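Local coordinates for protein putative glucarate dehydratase (Pseudomonas fluorescens, PDB 4IT1) that probably catalyses the magnesium-dependent dehydration of D-glucarate to 5-dehydro-4-deoxy-D-glucarate, as a member of the mandelate racemase/muconate lactonizing enzyme family, at residues A[339-344]-A[352-357]; A[132-137]-A[314-319]; A[327-332]-A[361-366]. All blocks are in the same frame, centred on the assembly; numbering follows the deposited sequence.

Contact 1. Residues A[339-344]-A[352-357]; sequences VSMHSN and MAMAHV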
ATOM      1  N   VAL A 339      -3.152   6.945 -12.793  1.00 50.70           N
ATOM      2  CA  VAL A 339      -3.831   5.672 -12.536  1.00 52.88           C
ATOM      3  C   VAL A 339      -5.298   5.743 -12.913  1.00 57.88           C
ATOM      4  O   VAL A 339      -5.939   6.785 -12.762  1.00 55.88           O
ATOM      5  CB  VAL A 339      -3.818   5.241 -11.061  1.00 53.57           C
ATOM      6  CG1 VAL A 339      -3.493   3.756 -10.962  1.00 55.42           C
ATOM      7  CG2 VAL A 339      -2.857   6.079 -10.245  1.00 51.98           C
ATOM      8  N   SER A 340      -5.816   4.615 -13.388  1.00 54.48           N
ATOM      9  CA  SER A 340      -7.235   4.420 -13.614  1.00 51.52           C
ATOM     10  C   SER A 340      -7.505   2.933 -13.435  1.00 53.99           C
ATOM     11  O   SER A 340      -6.576   2.136 -13.361  1.00 54.06           O
ATOM     12  CB  SER A 340      -7.625   4.889 -15.011  1.00 57.16           C
ATOM     13  OG  SER A 340      -9.029   4.861 -15.184  1.00 60.31           O
ATOM     14  N   MET A 341      -8.772   2.558 -13.350  1.00 56.61           N
ATOM     15  CA  MET A 341      -9.126   1.179 -13.058  1.00 52.29           C
ATOM     16  C   MET A 341      -9.746   0.544 -14.301  1.00 50.89           C
ATOM     17  O   MET A 341     -10.175   1.250 -15.215  1.00 47.20           O
ATOM     18  CB  MET A 341     -10.093   1.141 -11.880  1.00 57.94           C
ATOM     19  CG  MET A 341      -9.788   0.081 -10.844  1.00 68.21           C
ATOM     20  SD  MET A 341      -8.368   0.493  -9.822  1.00 82.90           S
ATOM     21  CE  MET A 341      -8.718   2.195  -9.378  1.00 83.37           C
ATOM     22  N   HIS A 342      -9.776  -0.786 -14.339  1.00 44.72           N
ATOM     23  CA  HIS A 342     -10.248  -1.513 -15.518  1.00 48.37           C
ATOM     24  C   HIS A 342     -10.834  -2.860 -15.110  1.00 45.38           C
ATOM     25  O   HIS A 342     -10.444  -3.431 -14.089  1.00 44.68           O
ATOM     26  CB  HIS A 342      -9.100  -1.708 -16.529  1.00 47.39           C
ATOM     27  CG  HIS A 342      -9.350  -2.791 -17.538  1.00 50.04           C
ATOM     28  ND1 HIS A 342      -9.270  -4.132 -17.225  1.00 46.92           N
ATOM     29  CD2 HIS A 342      -9.679  -2.733 -18.850  1.00 48.76           C
ATOM     30  CE1 HIS A 342      -9.548  -4.851 -18.298  1.00 46.22           C
ATOM     31  NE2 HIS A 342      -9.801  -4.027 -19.298  1.00 46.95           N
ATOM     32  N   SER A 343     -11.792  -3.338 -15.903  1.00 47.93           N
ATOM     33  CA  SER A 343     -12.309  -4.712 -15.806  1.00 53.09           C
ATOM     34  C   SER A 343     -12.994  -5.080 -17.107  1.00 54.86           C
ATOM     35  O   SER A 343     -13.689  -4.253 -17.710  1.00 54.40           O
ATOM     36  CB  SER A 343     -13.268  -4.881 -14.633  1.00 52.87           C
ATOM     37  OG  SER A 343     -12.588  -4.692 -13.403  1.00 54.97           O
ATOM     38  N   ASN A 344     -12.771  -6.312 -17.551  1.00 55.63           N
ATOM     39  CA  ASN A 344     -13.326  -6.785 -18.815  1.00 55.54           C
ATOM     40  C   ASN A 344     -14.196  -8.020 -18.602  1.00 53.83           C
ATOM     41  O   ASN A 344     -14.015  -8.732 -17.608  1.00 46.37           O
ATOM     42  CB  ASN A 344     -12.203  -7.063 -19.823  1.00 57.66           C
ATOM     43  CG  ASN A 344     -11.322  -8.233 -19.417  1.00 54.43           C
ATOM     44  OD1 ASN A 344     -10.750  -8.255 -18.325  1.00 55.87           O
ATOM     45  ND2 ASN A 344     -11.213  -9.214 -20.301  1.00 48.74           N
ATOM     46  N   MET A 352     -18.577  -3.525  -8.809  1.00 59.69           N
ATOM     47  CA  MET A 352     -18.653  -2.870  -7.503  1.00 59.05           C
ATOM     48  C   MET A 352     -17.352  -2.916  -6.712  1.00 64.27           C
ATOM     49  O   MET A 352     -16.984  -1.921  -6.075  1.00 58.31           O
ATOM     50  CB  MET A 352     -19.828  -3.401  -6.663  1.00 64.02           C
ATOM     51  CG  MET A 352     -21.190  -2.909  -7.133  1.00 62.89           C
ATOM     52  SD  MET A 352     -21.312  -1.108  -7.220  1.00 74.14           S
ATOM     53  CE  MET A 352     -22.408  -0.923  -8.617  1.00 67.57           C
ATOM     54  N   ALA A 353     -16.672  -4.066  -6.733  1.00 56.90           N
ATOM     55  CA  ALA A 353     -15.355  -4.194  -6.106  1.00 53.44           C
ATOM     56  C   ALA A 353     -14.411  -3.168  -6.728  1.00 49.91           C
ATOM     57  O   ALA A 353     -13.737  -2.415  -6.024  1.00 52.86           O
ATOM     58  CB  ALA A 353     -14.809  -5.599  -6.284  1.00 61.32           C
ATOM     59  N   MET A 354     -14.401  -3.132  -8.056  1.00 48.93           N
ATOM     60  CA  MET A 354     -13.656  -2.136  -8.795  1.00 51.96           C
ATOM     61  C   MET A 354     -14.051  -0.712  -8.362  1.00 63.94           C
ATOM     62  O   MET A 354     -13.177   0.090  -8.026  1.00 54.93           O
ATOM     63  CB  MET A 354     -13.849  -2.330 -10.299  1.00 48.73           C
ATOM     64  CG  MET A 354     -13.096  -1.308 -11.138  1.00 52.53           C
ATOM     65  SD  MET A 354     -13.228  -1.511 -12.925  1.00 61.15           S
ATOM     66  CE  MET A 354     -14.980  -1.830 -13.125  1.00 60.33           C
ATOM     67  N   ALA A 355     -15.354  -0.414  -8.349  1.00 58.68           N
ATOM     68  CA  ALA A 355     -15.839   0.938  -8.015  1.00 57.93           C
ATOM     69  C   ALA A 355     -15.434   1.377  -6.610  1.00 53.91           C
ATOM     70  O   ALA A 355     -14.964   2.498  -6.423  1.00 53.05           O
ATOM     71  CB  ALA A 355     -17.347   1.051  -8.201  1.00 57.10           C
ATOM     72  N   HIS A 356     -15.594   0.480  -5.641  1.00 47.31           N
ATOM     73  CA  HIS A 356     -15.223   0.752  -4.261  1.00 49.06           C
ATOM     74  C   HIS A 356     -13.746   1.069  -4.050  1.00 56.27           C
ATOM     75  O   HIS A 356     -13.423   1.989  -3.301  1.00 58.71           O
ATOM     76  CB  HIS A 356     -15.676  -0.380  -3.336  1.00 58.74           C
ATOM     77  CG  HIS A 356     -17.098  -0.251  -2.889  1.00 74.07           C
ATOM     78  ND1 HIS A 356     -17.452  -0.097  -1.565  1.00 76.13           N
ATOM     79  CD2 HIS A 356     -18.255  -0.228  -3.594  1.00 63.65           C
ATOM     80  CE1 HIS A 356     -18.766   0.001  -1.472  1.00 76.58           C
ATOM     81  NE2 HIS A 356     -19.277  -0.075  -2.689  1.00 66.23           N
ATOM     82  N   VAL A 357     -12.847   0.309  -4.677  1.00 56.49           N
ATOM     83  CA  VAL A 357     -11.416   0.599  -4.526  1.00 47.99           C
ATOM     84  C   VAL A 357     -11.098   1.873  -5.292  1.00 48.65           C
ATOM     85  O   VAL A 357     -10.348   2.713  -4.814  1.00 52.82           O
ATOM     86  CB  VAL A 357     -10.486  -0.590  -4.915  1.00 51.46           C
ATOM     87  CG1 VAL A 357     -10.556  -0.903  -6.398  1.00 41.28           C
ATOM     88  CG2 VAL A 357      -9.051  -0.313  -4.496  1.00 42.68           C
TER

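Contact 2. Residues A[132-137]-A[314-319]; sequences AYSAFE and ADHHYW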
ATOM      1  N   ALA A 132      -5.880 -15.797  -7.910  1.00 52.00           N
ATOM      2  CA  ALA A 132      -6.569 -16.601  -6.905  1.00 55.54           C
ATOM      3  C   ALA A 132      -6.723 -15.865  -5.570  1.00 55.04           C
ATOM      4  O   ALA A 132      -7.754 -15.991  -4.904  1.00 57.30           O
ATOM      5  CB  ALA A 132      -5.860 -17.933  -6.706  1.00 53.24           C
ATOM      6  N   TYR A 133      -5.700 -15.108  -5.176  1.00 54.79           N
ATOM      7  CA  TYR A 133      -5.787 -14.295  -3.966  1.00 54.49           C
ATOM      8  C   TYR A 133      -6.879 -13.242  -4.138  1.00 56.86           C
ATOM      9  O   TYR A 133      -7.789 -13.151  -3.317  1.00 62.27           O
ATOM     10  CB  TYR A 133      -4.440 -13.656  -3.608  1.00 54.94           C
ATOM     11  CG  TYR A 133      -4.477 -12.832  -2.333  1.00 62.67           C
ATOM     12  CD1 TYR A 133      -4.517 -13.446  -1.079  1.00 59.58           C
ATOM     13  CD2 TYR A 133      -4.483 -11.435  -2.384  1.00 61.08           C
ATOM     14  CE1 TYR A 133      -4.560 -12.694   0.085  1.00 64.55           C
ATOM     15  CE2 TYR A 133      -4.525 -10.672  -1.227  1.00 54.09           C
ATOM     16  CZ  TYR A 133      -4.564 -11.303   0.005  1.00 64.23           C
ATOM     17  OH  TYR A 133      -4.605 -10.546   1.158  1.00 54.86           O
ATOM     18  N   SER A 134      -6.810 -12.489  -5.233  1.00 52.32           N
ATOM     19  CA  SER A 134      -7.797 -11.452  -5.529  1.00 52.80           C
ATOM     20  C   SER A 134      -9.238 -11.966  -5.523  1.00 63.60           C
ATOM     21  O   SER A 134     -10.144 -11.267  -5.065  1.00 73.04           O
ATOM     22  CB  SER A 134      -7.497 -10.801  -6.873  1.00 46.47           C
ATOM     23  OG  SER A 134      -8.580  -9.991  -7.307  1.00 43.59           O
ATOM     24  N   ALA A 135      -9.443 -13.176  -6.045  1.00 65.54           N
ATOM     25  CA  ALA A 135     -10.780 -13.767  -6.146  1.00 62.65           C
ATOM     26  C   ALA A 135     -11.460 -13.863  -4.773  1.00 63.77           C
ATOM     27  O   ALA A 135     -12.621 -13.464  -4.612  1.00 57.37           O
ATOM     28  CB  ALA A 135     -10.707 -15.133  -6.809  1.00 65.91           C
ATOM     29  N   PHE A 136     -10.712 -14.368  -3.794  1.00 56.83           N
ATOM     30  CA  PHE A 136     -11.217 -14.556  -2.446  1.00 60.87           C
ATOM     31  C   PHE A 136     -11.063 -13.323  -1.548  1.00 69.31           C
ATOM     32  O   PHE A 136     -11.921 -13.071  -0.696  1.00 61.97           O
ATOM     33  CB  PHE A 136     -10.577 -15.791  -1.810  1.00 61.15           C
ATOM     34  CG  PHE A 136     -10.942 -17.076  -2.502  1.00 77.00           C
ATOM     35  CD1 PHE A 136     -12.276 -17.461  -2.629  1.00 78.99           C
ATOM     36  CD2 PHE A 136      -9.958 -17.901  -3.034  1.00 85.79           C
ATOM     37  CE1 PHE A 136     -12.620 -18.643  -3.271  1.00 84.00           C
ATOM     38  CE2 PHE A 136     -10.295 -19.087  -3.674  1.00 85.95           C
ATOM     39  CZ  PHE A 136     -11.627 -19.458  -3.793  1.00 89.82           C
ATOM     40  N   GLU A 137      -9.981 -12.564  -1.745  1.00 67.32           N
ATOM     41  CA  GLU A 137      -9.738 -11.323  -0.996  1.00 66.10           C
ATOM     42  C   GLU A 137     -10.979 -10.433  -0.995  1.00 56.63           C
ATOM     43  O   GLU A 137     -11.415  -9.979   0.062  1.00 56.51           O
ATOM     44  CB  GLU A 137      -8.521 -10.564  -1.559  1.00 62.89           C
ATOM     45  CG  GLU A 137      -8.002  -9.428  -0.678  1.00 54.70           C
ATOM     46  CD  GLU A 137      -8.199  -8.033  -1.278  1.00 58.07           C
ATOM     47  OE1 GLU A 137      -9.014  -7.855  -2.211  1.00 55.31           O
ATOM     48  OE2 GLU A 137      -7.530  -7.091  -0.806  1.00 60.61           O
ATOM     49  N   ALA A 314      -4.923  -0.091 -13.726  1.00 49.80           N
ATOM     50  CA  ALA A 314      -5.054  -1.167 -12.751  1.00 49.74           C
ATOM     51  C   ALA A 314      -6.311  -2.008 -12.998  1.00 49.16           C
ATOM     52  O   ALA A 314      -7.209  -1.601 -13.740  1.00 52.90           O
ATOM     53  CB  ALA A 314      -5.059  -0.599 -11.338  1.00 46.73           C
ATOM     54  N   ASP A 315      -6.352  -3.177 -12.367  1.00 47.57           N
ATOM     55  CA  ASP A 315      -7.423  -4.164 -12.522  1.00 45.51           C
ATOM     56  C   ASP A 315      -7.261  -5.083 -11.328  1.00 49.20           C
ATOM     57  O   ASP A 315      -6.279  -5.826 -11.243  1.00 51.05           O
ATOM     58  CB  ASP A 315      -7.252  -4.944 -13.828  1.00 49.93           C
ATOM     59  CG  ASP A 315      -8.410  -5.892 -14.121  1.00 52.58           C
ATOM     60  OD1 ASP A 315      -8.946  -6.519 -13.182  1.00 50.31           O
ATOM     61  OD2 ASP A 315      -8.769  -6.019 -15.316  1.00 50.21           O
ATOM     62  N   HIS A 316      -8.203  -5.008 -10.389  1.00 42.44           N
ATOM     63  CA  HIS A 316      -8.023  -5.654  -9.096  1.00 42.90           C
ATOM     64  C   HIS A 316      -7.984  -7.175  -9.227  1.00 42.55           C
ATOM     65  O   HIS A 316      -7.486  -7.868  -8.334  1.00 45.59           O
ATOM     66  CB  HIS A 316      -9.122  -5.228  -8.114  1.00 46.80           C
ATOM     67  CG  HIS A 316     -10.470  -5.807  -8.418  1.00 46.69           C
ATOM     68  ND1 HIS A 316     -11.341  -5.233  -9.322  1.00 45.71           N
ATOM     69  CD2 HIS A 316     -11.097  -6.908  -7.938  1.00 42.73           C
ATOM     70  CE1 HIS A 316     -12.449  -5.952  -9.380  1.00 46.03           C
ATOM     71  NE2 HIS A 316     -12.325  -6.976  -8.552  1.00 48.54           N
ATOM     72  N   HIS A 317      -8.516  -7.676 -10.341  1.00 46.85           N
ATOM     73  CA  HIS A 317      -8.625  -9.111 -10.566  1.00 53.92           C
ATOM     74  C   HIS A 317      -7.267  -9.772 -10.650  1.00 52.47           C
ATOM     75  O   HIS A 317      -7.058 -10.836 -10.064  1.00 55.48           O
ATOM     76  CB  HIS A 317      -9.404  -9.400 -11.837  1.00 47.18           C
ATOM     77  CG  HIS A 317     -10.814  -8.911 -11.801  1.00 59.22           C
ATOM     78  ND1 HIS A 317     -11.272  -7.904 -12.622  1.00 57.92           N
ATOM     79  CD2 HIS A 317     -11.873  -9.297 -11.049  1.00 49.93           C
ATOM     80  CE1 HIS A 317     -12.553  -7.693 -12.381  1.00 61.48           C
ATOM     81  NE2 HIS A 317     -12.940  -8.523 -11.429  1.00 63.83           N
ATOM     82  N   TYR A 318      -6.340  -9.147 -11.368  1.00 50.52           N
ATOM     83  CA  TYR A 318      -5.027  -9.770 -11.539  1.00 49.79           C
ATOM     84  C   TYR A 318      -3.898  -9.102 -10.784  1.00 51.53           C
ATOM     85  O   TYR A 318      -2.840  -9.701 -10.602  1.00 52.62           O
ATOM     86  CB  TYR A 318      -4.678  -9.993 -13.014  1.00 40.37           C
ATOM     87  CG  TYR A 318      -4.574  -8.765 -13.875  1.00 39.83           C
ATOM     88  CD1 TYR A 318      -3.437  -7.953 -13.843  1.00 38.18           C
ATOM     89  CD2 TYR A 318      -5.581  -8.450 -14.776  1.00 38.62           C
ATOM     90  CE1 TYR A 318      -3.333  -6.839 -14.659  1.00 37.94           C
ATOM     91  CE2 TYR A 318      -5.482  -7.336 -15.602  1.00 44.67           C
ATOM     92  CZ  TYR A 318      -4.360  -6.531 -15.532  1.00 38.14           C
ATOM     93  OH  TYR A 318      -4.257  -5.424 -16.356  1.00 44.70           O
ATOM     94  N   TRP A 319      -4.117  -7.879 -10.317  1.00 52.52           N
ATOM     95  CA  TRP A 319      -3.092  -7.214  -9.516  1.00 43.13           C
ATOM     96  C   TRP A 319      -3.017  -7.738  -8.092  1.00 41.50           C
ATOM     97  O   TRP A 319      -2.086  -7.408  -7.354  1.00 47.64           O
ATOM     98  CB  TRP A 319      -3.275  -5.708  -9.532  1.00 44.00           C
ATOM     99  CG  TRP A 319      -2.577  -5.068 -10.662  1.00 39.05           C
ATOM    100  CD1 TRP A 319      -3.083  -4.820 -11.905  1.00 39.54           C
ATOM    101  CD2 TRP A 319      -1.231  -4.580 -10.667  1.00 33.80           C
ATOM    102  NE1 TRP A 319      -2.132  -4.205 -12.690  1.00 39.03           N
ATOM    103  CE2 TRP A 319      -0.992  -4.032 -11.947  1.00 36.53           C
ATOM    104  CE3 TRP A 319      -0.212  -4.533  -9.708  1.00 41.09           C
ATOM    105  CZ2 TRP A 319       0.229  -3.444 -12.295  1.00 34.51           C
ATOM    106  CZ3 TRP A 319       1.011  -3.940 -10.056  1.00 39.35           C
ATOM    107  CH2 TRP A 319       1.219  -3.418 -11.343  1.00 33.18           C
TER

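Contact 3. Residues A[327-332]-A[361-366]; sequences TLAKMC and VPNLDY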
ATOM      1  N   THR A 327      -2.062  -0.004  -3.002  1.00 47.95           N
ATOM      2  CA  THR A 327      -0.602   0.037  -3.050  1.00 46.89           C
ATOM      3  C   THR A 327      -0.137   0.492  -4.423  1.00 47.09           C
ATOM      4  O   THR A 327       0.666   1.418  -4.520  1.00 46.03           O
ATOM      5  CB  THR A 327       0.019  -1.319  -2.704  1.00 44.15           C
ATOM      6  OG1 THR A 327      -0.490  -1.744  -1.443  1.00 43.04           O
ATOM      7  CG2 THR A 327       1.535  -1.196  -2.599  1.00 51.48           C
ATOM      8  N   LEU A 328      -0.664  -0.131  -5.478  1.00 40.81           N
ATOM      9  CA  LEU A 328      -0.314   0.298  -6.822  1.00 39.50           C
ATOM     10  C   LEU A 328      -0.613   1.787  -7.047  1.00 40.29           C
ATOM     11  O   LEU A 328       0.235   2.511  -7.573  1.00 43.51           O
ATOM     12  CB  LEU A 328      -0.983  -0.561  -7.911  1.00 33.90           C
ATOM     13  CG  LEU A 328      -0.706  -0.086  -9.352  1.00 38.56           C
ATOM     14  CD1 LEU A 328       0.783  -0.108  -9.736  1.00 32.73           C
ATOM     15  CD2 LEU A 328      -1.539  -0.860 -10.352  1.00 39.18           C
ATOM     16  N   ALA A 329      -1.811   2.240  -6.669  1.00 45.77           N
ATOM     17  CA  ALA A 329      -2.189   3.647  -6.884  1.00 44.95           C
ATOM     18  C   ALA A 329      -1.185   4.590  -6.211  1.00 37.31           C
ATOM     19  O   ALA A 329      -0.746   5.577  -6.804  1.00 41.23           O
ATOM     20  CB  ALA A 329      -3.604   3.917  -6.392  1.00 43.20           C
ATOM     21  N   LYS A 330      -0.816   4.249  -4.982  1.00 34.82           N
ATOM     22  CA  LYS A 330       0.156   5.002  -4.203  1.00 38.51           C
ATOM     23  C   LYS A 330       1.527   5.012  -4.876  1.00 47.82           C
ATOM     24  O   LYS A 330       2.240   6.027  -4.852  1.00 49.16           O
ATOM     25  CB  LYS A 330       0.252   4.410  -2.794  1.00 42.63           C
ATOM     26  CG  LYS A 330       1.193   5.129  -1.841  1.00 49.21           C
ATOM     27  CD  LYS A 330       0.740   6.558  -1.590  1.00 54.44           C
ATOM     28  CE  LYS A 330       1.664   7.246  -0.604  1.00 62.85           C
ATOM     29  NZ  LYS A 330       1.389   8.705  -0.536  1.00 72.13           N
ATOM     30  N   MET A 331       1.886   3.880  -5.480  1.00 47.19           N
ATOM     31  CA  MET A 331       3.169   3.747  -6.169  1.00 42.71           C
ATOM     32  C   MET A 331       3.202   4.587  -7.433  1.00 39.01           C
ATOM     33  O   MET A 331       4.212   5.220  -7.723  1.00 39.05           O
ATOM     34  CB  MET A 331       3.481   2.283  -6.491  1.00 45.92           C
ATOM     35  CG  MET A 331       3.918   1.469  -5.283  1.00 43.91           C
ATOM     36  SD  MET A 331       4.484  -0.201  -5.694  1.00 57.82           S
ATOM     37  CE  MET A 331       6.134   0.098  -6.311  1.00 50.46           C
ATOM     38  N   CYS A 332       2.098   4.594  -8.174  1.00 39.29           N
ATOM     39  CA  CYS A 332       1.969   5.455  -9.348  1.00 47.50           C
ATOM     40  C   CYS A 332       2.127   6.922  -8.964  1.00 45.43           C
ATOM     41  O   CYS A 332       2.838   7.675  -9.637  1.00 41.12           O
ATOM     42  CB  CYS A 332       0.618   5.254 -10.022  1.00 50.37           C
ATOM     43  SG  CYS A 332       0.428   3.645 -10.815  1.00 48.04           S
ATOM     44  N   VAL A 361      -9.352   5.713  -3.603  1.00 51.20           N
ATOM     45  CA  VAL A 361      -8.050   6.216  -4.048  1.00 57.18           C
ATOM     46  C   VAL A 361      -8.102   7.697  -4.411  1.00 56.16           C
ATOM     47  O   VAL A 361      -8.924   8.114  -5.241  1.00 52.52           O
ATOM     48  CB  VAL A 361      -7.355   5.340  -5.140  1.00 57.12           C
ATOM     49  CG1 VAL A 361      -7.210   3.897  -4.658  1.00 52.39           C
ATOM     50  CG2 VAL A 361      -8.077   5.398  -6.476  1.00 52.37           C
ATOM     51  N   PRO A 362      -7.230   8.494  -3.768  1.00 54.55           N
ATOM     52  CA  PRO A 362      -7.200   9.943  -3.951  1.00 52.47           C
ATOM     53  C   PRO A 362      -6.827  10.277  -5.377  1.00 56.38           C
ATOM     54  O   PRO A 362      -7.436  11.159  -5.985  1.00 55.59           O
ATOM     55  CB  PRO A 362      -6.087  10.399  -3.000  1.00 57.31           C
ATOM     56  CG  PRO A 362      -5.924   9.287  -2.020  1.00 56.45           C
ATOM     57  CD  PRO A 362      -6.212   8.042  -2.804  1.00 55.94           C
ATOM     58  N   ASN A 363      -5.844   9.550  -5.908  1.00 58.31           N
ATOM     59  CA  ASN A 363      -5.314   9.826  -7.238  1.00 49.48           C
ATOM     60  C   ASN A 363      -5.948   8.992  -8.357  1.00 50.54           C
ATOM     61  O   ASN A 363      -5.287   8.191  -9.005  1.00 63.45           O
ATOM     62  CB  ASN A 363      -3.778   9.754  -7.245  1.00 51.84           C
ATOM     63  CG  ASN A 363      -3.241   8.370  -6.916  1.00 53.31           C
ATOM     64  OD1 ASN A 363      -3.711   7.699  -5.992  1.00 49.70           O
ATOM     65  ND2 ASN A 363      -2.235   7.939  -7.676  1.00 48.48           N
ATOM     66  N   LEU A 364      -7.245   9.195  -8.567  1.00 55.76           N
ATOM     67  CA  LEU A 364      -7.954   8.642  -9.715  1.00 52.56           C
ATOM     68  C   LEU A 364      -7.941   9.663 -10.854  1.00 57.12           C
ATOM     69  O   LEU A 364      -8.672  10.653 -10.824  1.00 60.92           O
ATOM     70  CB  LEU A 364      -9.392   8.265  -9.334  1.00 54.46           C
ATOM     71  CG  LEU A 364     -10.258   7.560 -10.387  1.00 56.13           C
ATOM     72  CD1 LEU A 364      -9.566   6.312 -10.914  1.00 58.65           C
ATOM     73  CD2 LEU A 364     -11.629   7.204  -9.827  1.00 55.16           C
ATOM     74  N   ASP A 365      -7.118   9.403 -11.863  1.00 56.62           N
ATOM     75  CA  ASP A 365      -6.766  10.416 -12.854  1.00 56.66           C
ATOM     76  C   ASP A 365      -7.637  10.445 -14.103  1.00 59.45           C
ATOM     77  O   ASP A 365      -7.684  11.460 -14.802  1.00 65.89           O
ATOM     78  CB  ASP A 365      -5.292  10.275 -13.236  1.00 50.18           C
ATOM     79  CG  ASP A 365      -4.375  10.500 -12.060  1.00 60.02           C
ATOM     80  OD1 ASP A 365      -4.390  11.624 -11.514  1.00 61.87           O
ATOM     81  OD2 ASP A 365      -3.648   9.560 -11.672  1.00 49.01           O
ATOM     82  N   TYR A 366      -8.312   9.335 -14.389  1.00 55.71           N
ATOM     83  CA  TYR A 366      -9.154   9.225 -15.582  1.00 49.07           C
ATOM     84  C   TYR A 366     -10.356   8.348 -15.279  1.00 50.89           C
ATOM     85  O   TYR A 366     -10.361   7.613 -14.293  1.00 53.28           O
ATOM     86  CB  TYR A 366      -8.378   8.626 -16.762  1.00 44.21           C
ATOM     87  CG  TYR A 366      -7.125   9.370 -17.159  1.00 48.03           C
ATOM     88  CD1 TYR A 366      -5.896   9.096 -16.545  1.00 45.44           C
ATOM     89  CD2 TYR A 366      -7.158  10.334 -18.163  1.00 47.61           C
ATOM     90  CE1 TYR A 366      -4.741   9.773 -16.913  1.00 49.02           C
ATOM     91  CE2 TYR A 366      -6.008  11.020 -18.537  1.00 55.99           C
ATOM     92  CZ  TYR A 366      -4.804  10.735 -17.911  1.00 49.78           C
ATOM     93  OH  TYR A 366      -3.669  11.413 -18.285  1.00 49.86           O
TER

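Contact 1. Residues A[339-344]-A[352-357]
Met341 and Met354 run alongside each other, one heading toward the helix and the other toward the strand, and this passage of two flexible chains accounts for most of the contact between the strand end and the helix. The methylenes do the touching: CG of Met341 lies 3.6 Å from CG of Met354. Met341 is bent at both of its outer torsions, which curls the chain and leaves SD 4.3 Å from CG1 of Val357. Met354 is built differently. Its CG is anti to the backbone N (chi1 180°) and the next torsion is extended as well, so the chain reaches straight from the helix to the strand and bends at the thioether. There SD of Met354 packs 3.5 Å from the backbone C of His342. The same Met354 SD is 3.3 Å from OG of Ser343, while the methyl CE rests beside that serine. The hydroxyl is committed to its own backbone, donating to the carbonyl of His342 (Ser343 OG to His342 O 2.6 Å) at a C=O...donor angle of 101°, nearly side-on.

The alternation of an extended chain separates two environments: CB of Met341 and of Ser343 point toward the helix, that of His342 away from it. His342, the predicted proton acceptor, lies near the magnesium site, and its ND1 is hydrogen-bonded to OD2 of Asp315, consistent with the His-Asp pair known from relatives in the mandelate racemase group. Strand 338-341 and helix 348-360 are successive elements of the enolase-type barrel; strand 311-314 runs parallel beside the strand, with the backbone of Ser340 bonded to Val312 and Ala314, while helix 322-334 packs on Met341 and Val357, and His316 on Met354.

Contact 2. Residues A[132-137]-A[314-319]
Ser134 meets the short helical turn at His316 and His317 through a single side-chain hydrogen bond. Its hydroxyl donates to the backbone carbonyl of His316, Ser134 OG to His316 O 2.6 Å, coming from above the carbonyl plane (37° out of it) and not along a lone pair. With OG anti to the backbone N (chi1 168°), the hydroxyl projects from helix 128-148 to that oxygen.

Van der Waals contact is confined to the same spot. CB of Ser134 lies 3.2 Å from O of His317, so the small side chain sits against two consecutive carbonyls, and its OG stands obliquely 4.0 Å from CD2 of the His316 ring. Were the hydroxyl lost, as with an alanine here, the His316 carbonyl would probably be left without this donor and the turn less firmly tied to the helix.

The joint is one between domains: helix 128-148 belongs to the N-terminal capping domain of the enolase superfamily, and the turn follows strand 311-314 of the barrel. Nearby, Glu137 of the same helix accepts from the backbone N atoms of Leu322 and Arg323, at the start of helix 322-334.

Hydrogen bonds within 314-319 set the shape of the turn. Asp315 is its N-cap, and OD1 takes two donors from one residue: His317 N at 3.1 Å on the anti side, and ND1 of His317 at 2.8 Å through the syn lone pair, although that bond is bent (132°) and leaves the imidazole plane. The ND1 bond and that of NE2 to OG of Ser350 hold the His317 ring from its two nitrogens, while the N bond caps the turn.

Between rings, CE1 of His316 lies 3.3 Å above one face of His317, offset toward its rim.

Contact 3. Residues A[327-332]-A[361-366]
Asn363 reaches from an irregular segment to the backbone of Ala329, and its side chain can be followed outward as an example of an amide that grips a helix by a main-chain carbonyl. CB already points toward the helix. CG then takes the place between backbone N and carbonyl carbon (chi1 64°), which brings the amide up against Ala329, with CG of Asn363 3.7 Å from O of Ala329. At the tip the two branches part. OD1 lies against the methyl, 3.8 Å from CB of Ala329, while ND2 donates to O of Ala329 at 2.9 Å. That bond is nearly straight (163°), and the acceptor lies close to the amide plane, yet ND2 approaches from well above the carbonyl plane, 46° out of it. Beside the amide, CG1 of Val361 makes the apolar part of the contact, 4.0 Å from CB of Ala329.

The contact thus joins helix 322-334 to the loop that follows helix 348-360, on the outside of the barrel. Val339 of strand 338-341 packs on both Asn363 and Cys332, and from the same helix Met331 meets Met331 of the second subunit.

From the N terminus, helix 128-148 supplies the first half of contact 2, and the chain runs through most of the barrel before 314-319 closes that long loop of 176 intervening residues, tying the capping domain to the barrel. Only then does 327-332 open contact 3. Contact 1 opens and closes within this second, shorter loop, joining strand 338-341 to helix 348-360, before 361-366 completes contact 3. Contact 1 is therefore nested in contact 3, contact 2 stands in series ahead of both, and none cross. Side chains also join them in space: Leu328 packs on Trp319 between contacts 3 and 2, and Asp365 accepts from Val339 N between contacts 3 and 1.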